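Local coordinates for protein NAD-dependent epimerase/dehydratase (Methylobacillus flagellatus KT, PDB 3GPI) that is of unknown function but belongs to the NAD-dependent epimerase/dehydratase family of Rossmann-fold proteins and probably binds a dinucleotide cofactor, at residues A[211-225]-A[238-250]. Residues are numbered along the deposited sequence; the frame is centred on the assembly and turned at random.
Sequences IVTDNQPLPVHDLLR and GATPPVQGNKKLS. With EDO (1,2-ethanediol), chain C.
The carbonyl oxygen of G238 takes two hydrogen bonds from the end of R225, 2.8 Å from NH1 and 3.0 Å from NH2. Both bonds lie close to the guanidinium plane, but they are bent (N-H...O 143° and 136°). The arginine reaches this oxygen through a chain extended from CG to NE, and T240 CG2 covers one face of its guanidinium, 3.6 Å from NE. That methyl also touches H221 CB. T240 OG1, set between the backbone N and the carbonyl carbon, instead meets a water 2.7 Å away, which donates to D222 OD1. P241 lies across the H221 ring, its CD 3.6 Å from the ring centroid and 13° off the normal, a CH-pi contact; H221 NE2 bonds to P176 O, which probably limits rotation of the imidazole. H221 and R225 belong to the helix that starts at V220, with P219 at the N-cap position, while strand 209-212 is part of the mixed sheet of the Rossmann-type fold and strand 248-249 pairs in parallel with 120-121. P219 CG sits against both V243 methyls, CG1 and CG2, each 3.6 Å away. Farther on, L249 O accepts from two waters, one of them bound by T213 OG1, which is also hydrogen-bonded to S155 OG, and the other donating to D214 O. T213 CG2 packs 3.6 Å from L249 O, and I211 CD1 meets L249 CD2 at 4.1 Å, these two side chains crossing at about a right angle.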
loop_
_atom_site.group_PDB
_atom_site.type_symbol
_atom_site.label_atom_id
_atom_site.label_comp_id
_atom_site.label_asym_id
_atom_site.label_seq_id
_atom_site.Cartn_x
_atom_site.Cartn_y
_atom_site.Cartn_z
ATOM N N ILE A 211 -0.098 -9.538 -4.287
ATOM C CA ILE A 211 0.483 -8.331 -4.860
ATOM C C ILE A 211 -0.695 -7.379 -5.129
ATOM O O ILE A 211 -1.693 -7.746 -5.766
ATOM C CB ILE A 211 1.224 -8.645 -6.166
ATOM C CG1 ILE A 211 2.472 -9.465 -5.824
ATOM C CG2 ILE A 211 1.695 -7.306 -6.833
ATOM C CD1 ILE A 211 3.293 -9.938 -7.037
ATOM N N VAL A 212 -0.604 -6.156 -4.611
ATOM C CA VAL A 212 -1.663 -5.155 -4.782
ATOM C C VAL A 212 -1.141 -4.126 -5.757
ATOM O O VAL A 212 -0.324 -3.271 -5.392
ATOM C CB VAL A 212 -2.033 -4.542 -3.416
ATOM C CG1 VAL A 212 -3.249 -3.639 -3.573
ATOM C CG2 VAL A 212 -2.442 -5.635 -2.442
ATOM N N THR A 213 -1.608 -4.246 -6.991
ATOM C CA THR A 213 -1.123 -3.413 -8.107
ATOM C C THR A 213 -2.206 -3.367 -9.174
ATOM O O THR A 213 -3.101 -4.215 -9.176
ATOM C CB THR A 213 0.245 -3.928 -8.620
ATOM O OG1 THR A 213 0.889 -2.932 -9.420
ATOM C CG2 THR A 213 0.092 -5.228 -9.413
ATOM N N ASP A 214 -2.154 -2.365 -10.047
ATOM C CA ASP A 214 -3.199 -2.256 -11.063
ATOM C C ASP A 214 -2.880 -3.084 -12.301
ATOM O O ASP A 214 -1.937 -3.857 -12.276
ATOM C CB ASP A 214 -3.539 -0.798 -11.392
ATOM C CG ASP A 214 -2.515 -0.119 -12.317
ATOM O OD1 ASP A 214 -1.657 -0.783 -12.936
ATOM O OD2 ASP A 214 -2.657 1.101 -12.478
ATOM N N ASN A 215 -3.678 -2.943 -13.344
ATOM C CA ASN A 215 -3.576 -3.811 -14.521
ATOM C C ASN A 215 -2.457 -3.474 -15.494
ATOM O O ASN A 215 -2.178 -4.304 -16.395
ATOM C CB ASN A 215 -4.878 -3.731 -15.330
ATOM C CG ASN A 215 -6.071 -4.310 -14.618
ATOM O OD1 ASN A 215 -5.992 -5.150 -13.748
ATOM N ND2 ASN A 215 -7.220 -3.867 -15.073
ATOM N N GLN A 216 -1.823 -2.297 -15.380
ATOM C CA GLN A 216 -0.940 -1.859 -16.480
ATOM C C GLN A 216 0.362 -1.257 -16.007
ATOM O O GLN A 216 0.465 -0.047 -15.896
ATOM C CB GLN A 216 -1.658 -0.856 -17.396
ATOM C CG GLN A 216 -2.831 -1.474 -18.208
ATOM C CD GLN A 216 -3.315 -0.575 -19.328
ATOM O OE1 GLN A 216 -2.533 -0.031 -20.085
ATOM N NE2 GLN A 216 -4.644 -0.409 -19.444
ATOM N N PRO A 217 1.376 -2.083 -15.783
ATOM C CA PRO A 217 2.714 -1.522 -15.610
ATOM C C PRO A 217 3.113 -0.829 -16.917
ATOM O O PRO A 217 2.710 -1.222 -18.002
ATOM C CB PRO A 217 3.597 -2.751 -15.363
ATOM C CG PRO A 217 2.739 -3.958 -15.487
ATOM C CD PRO A 217 1.357 -3.555 -15.845
ATOM N N LEU A 218 3.951 0.187 -16.808
ATOM C CA LEU A 218 4.465 0.801 -18.035
ATOM C C LEU A 218 5.821 1.401 -17.770
ATOM O O LEU A 218 6.174 1.703 -16.629
ATOM C CB LEU A 218 3.504 1.845 -18.685
ATOM C CG LEU A 218 3.373 3.208 -17.988
ATOM C CD1 LEU A 218 2.401 4.129 -18.812
ATOM C CD2 LEU A 218 2.817 3.058 -16.584
ATOM N N PRO A 219 6.595 1.580 -18.837
ATOM C CA PRO A 219 7.883 2.228 -18.670
ATOM C C PRO A 219 7.681 3.673 -18.215
ATOM O O PRO A 219 6.728 4.337 -18.667
ATOM C CB PRO A 219 8.460 2.214 -20.100
ATOM C CG PRO A 219 7.788 1.066 -20.779
ATOM C CD PRO A 219 6.368 1.148 -20.220
ATOM N N VAL A 220 8.573 4.155 -17.363
ATOM C CA VAL A 220 8.388 5.462 -16.722
ATOM C C VAL A 220 8.271 6.590 -17.776
ATOM O O VAL A 220 7.516 7.525 -17.608
ATOM C CB VAL A 220 9.475 5.746 -15.644
ATOM C CG1 VAL A 220 10.880 5.944 -16.269
ATOM C CG2 VAL A 220 9.092 6.897 -14.750
ATOM N N HIS A 221 9.013 6.484 -18.872
ATOM C CA HIS A 221 8.911 7.519 -19.892
ATOM C C HIS A 221 7.578 7.547 -20.588
ATOM O O HIS A 221 7.132 8.603 -20.992
ATOM C CB HIS A 221 10.068 7.414 -20.926
ATOM C CG HIS A 221 11.347 8.021 -20.436
ATOM N ND1 HIS A 221 11.802 9.235 -20.904
ATOM C CD2 HIS A 221 12.245 7.602 -19.504
ATOM C CE1 HIS A 221 12.930 9.533 -20.280
ATOM N NE2 HIS A 221 13.223 8.564 -19.432
ATOM N N ASP A 222 6.928 6.396 -20.723
ATOM C CA ASP A 222 5.601 6.427 -21.305
ATOM C C ASP A 222 4.610 7.118 -20.376
ATOM O O ASP A 222 3.736 7.856 -20.830
ATOM C CB ASP A 222 5.097 5.016 -21.613
ATOM C CG ASP A 222 5.796 4.373 -22.806
ATOM O OD1 ASP A 222 6.556 5.054 -23.525
ATOM O OD2 ASP A 222 5.557 3.170 -22.977
ATOM N N LEU A 223 4.735 6.900 -19.076
ATOM C CA LEU A 223 3.850 7.554 -18.124
ATOM C C LEU A 223 4.120 9.058 -18.106
ATOM O O LEU A 223 3.181 9.843 -18.156
ATOM C CB LEU A 223 4.074 6.949 -16.729
ATOM C CG LEU A 223 3.255 7.616 -15.635
ATOM C CD1 LEU A 223 1.728 7.544 -15.894
ATOM C CD2 LEU A 223 3.548 7.003 -14.287
ATOM N N LEU A 224 5.393 9.436 -18.073
ATOM C CA LEU A 224 5.761 10.858 -18.037
ATOM C C LEU A 224 5.293 11.572 -19.296
ATOM O O LEU A 224 4.753 12.654 -19.176
ATOM C CB LEU A 224 7.256 11.012 -17.809
ATOM C CG LEU A 224 7.750 10.643 -16.432
ATOM C CD1 LEU A 224 9.279 10.462 -16.487
ATOM C CD2 LEU A 224 7.319 11.695 -15.385
ATOM N N ARG A 225 5.441 10.946 -20.468
ATOM C CA ARG A 225 4.966 11.595 -21.692
ATOM C C ARG A 225 3.455 11.706 -21.714
ATOM O O ARG A 225 2.944 12.711 -22.169
ATOM C CB ARG A 225 5.463 10.844 -22.915
ATOM C CG ARG A 225 6.935 11.071 -23.194
ATOM C CD ARG A 225 7.328 10.276 -24.388
ATOM N NE ARG A 225 8.678 10.601 -24.800
ATOM C CZ ARG A 225 9.080 10.499 -26.063
ATOM N NH1 ARG A 225 8.220 10.138 -27.019
ATOM N NH2 ARG A 225 10.343 10.788 -26.350
ATOM N N GLY A 238 10.078 11.849 -30.575
ATOM C CA GLY A 238 11.108 10.879 -30.836
ATOM C C GLY A 238 10.940 9.669 -29.947
ATOM O O GLY A 238 10.074 9.622 -29.070
ATOM N N ALA A 239 11.780 8.685 -30.184
ATOM C CA ALA A 239 11.801 7.461 -29.377
ATOM C C ALA A 239 12.083 7.776 -27.913
ATOM O O ALA A 239 12.843 8.664 -27.597
ATOM C CB ALA A 239 12.864 6.527 -29.901
ATOM N N THR A 240 11.439 7.030 -27.012
ATOM C CA THR A 240 11.870 7.005 -25.617
ATOM C C THR A 240 13.156 6.202 -25.489
ATOM O O THR A 240 13.548 5.478 -26.419
ATOM C CB THR A 240 10.809 6.346 -24.731
ATOM O OG1 THR A 240 10.515 5.056 -25.264
ATOM C CG2 THR A 240 9.523 7.139 -24.723
ATOM N N PRO A 241 13.851 6.313 -24.352
ATOM C CA PRO A 241 15.014 5.456 -24.154
ATOM C C PRO A 241 14.565 3.986 -24.177
ATOM O O PRO A 241 13.400 3.696 -23.941
ATOM C CB PRO A 241 15.524 5.870 -22.780
ATOM C CG PRO A 241 14.913 7.227 -22.528
ATOM C CD PRO A 241 13.589 7.176 -23.185
ATOM N N PRO A 242 15.449 3.050 -24.531
ATOM C CA PRO A 242 15.103 1.643 -24.465
ATOM C C PRO A 242 14.483 1.255 -23.101
ATOM O O PRO A 242 14.919 1.730 -22.023
ATOM C CB PRO A 242 16.487 0.929 -24.681
ATOM C CG PRO A 242 17.492 1.961 -24.458
ATOM C CD PRO A 242 16.870 3.250 -24.896
ATOM N N VAL A 243 13.452 0.420 -23.172
ATOM C CA VAL A 243 12.733 -0.012 -21.977
ATOM C C VAL A 243 13.583 -1.052 -21.272
ATOM O O VAL A 243 13.868 -2.125 -21.841
ATOM C CB VAL A 243 11.374 -0.595 -22.351
ATOM C CG1 VAL A 243 10.660 -1.158 -21.104
ATOM C CG2 VAL A 243 10.515 0.464 -23.044
ATOM N N GLN A 244 13.988 -0.744 -20.046
ATOM C CA GLN A 244 14.851 -1.629 -19.287
ATOM C C GLN A 244 14.883 -1.225 -17.819
ATOM O O GLN A 244 15.056 -0.061 -17.481
ATOM C CB GLN A 244 16.270 -1.620 -19.903
ATOM C CG GLN A 244 17.160 -2.700 -19.335
ATOM C CD GLN A 244 17.957 -2.213 -18.163
ATOM O OE1 GLN A 244 18.548 -1.125 -18.210
ATOM N NE2 GLN A 244 18.002 -3.016 -17.097
ATOM N N GLY A 245 14.668 -2.198 -16.934
ATOM C CA GLY A 245 14.792 -1.959 -15.518
ATOM C C GLY A 245 13.537 -2.273 -14.701
ATOM O O GLY A 245 12.414 -2.268 -15.213
ATOM N N ASN A 246 13.766 -2.599 -13.432
ATOM C CA ASN A 246 12.707 -2.968 -12.503
ATOM C C ASN A 246 11.997 -4.237 -13.002
ATOM O O ASN A 246 12.684 -5.129 -13.504
ATOM C CB ASN A 246 11.740 -1.803 -12.250
ATOM C CG ASN A 246 10.947 -1.989 -10.967
ATOM O OD1 ASN A 246 11.413 -2.585 -9.981
ATOM N ND2 ASN A 246 9.728 -1.511 -10.982
ATOM N N LYS A 247 10.667 -4.344 -12.911
ATOM C CA LYS A 247 9.954 -5.572 -13.315
ATOM C C LYS A 247 8.511 -5.251 -13.526
ATOM O O LYS A 247 8.091 -4.141 -13.213
ATOM C CB LYS A 247 10.066 -6.662 -12.236
ATOM C CG LYS A 247 9.360 -6.288 -10.933
ATOM C CD LYS A 247 10.286 -5.727 -9.904
ATOM C CE LYS A 247 9.446 -5.004 -8.843
ATOM N NZ LYS A 247 10.283 -4.341 -7.845
ATOM N N LYS A 248 7.759 -6.215 -14.038
ATOM C CA LYS A 248 6.312 -6.053 -14.186
ATOM C C LYS A 248 5.675 -6.934 -13.159
ATOM O O LYS A 248 6.080 -8.063 -12.951
ATOM C CB LYS A 248 5.847 -6.475 -15.582
ATOM C CG LYS A 248 6.434 -5.591 -16.694
ATOM C CD LYS A 248 6.064 -6.085 -18.098
ATOM C CE LYS A 248 6.815 -7.368 -18.446
ATOM N NZ LYS A 248 6.800 -7.681 -19.914
ATOM N N LEU A 249 4.667 -6.406 -12.496
ATOM C CA LEU A 249 3.986 -7.175 -11.468
ATOM C C LEU A 249 2.560 -7.499 -11.868
ATOM O O LEU A 249 1.786 -6.630 -12.284
ATOM C CB LEU A 249 4.012 -6.363 -10.165
ATOM C CG LEU A 249 5.373 -6.072 -9.577
ATOM C CD1 LEU A 249 5.325 -4.898 -8.617
ATOM C CD2 LEU A 249 5.904 -7.323 -8.917
ATOM N N SER A 250 2.220 -8.793 -11.788
ATOM C CA SER A 250 0.895 -9.287 -12.100
ATOM C C SER A 250 -0.053 -9.205 -10.907
ATOM O O SER A 250 0.268 -9.653 -9.825
ATOM C CB SER A 250 0.987 -10.763 -12.491
ATOM O OG SER A 250 -0.323 -11.276 -12.694
HETATM C C1 EDO C . 7.582 0.233 -9.934
HETATM O O1 EDO C . 7.110 1.546 -9.805
HETATM C C2 EDO C . 7.088 -0.618 -8.816
HETATM O O2 EDO C . 7.731 -1.856 -8.722
HETATM O O HOH W 1 1.576 -3.659 -11.983
HETATM O O HOH W 2 -0.846 -6.312 -13.216
HETATM O O HOH W 3 8.991 3.594 -23.588
HETATM O O HOH W 4 7.384 11.150 -30.022
#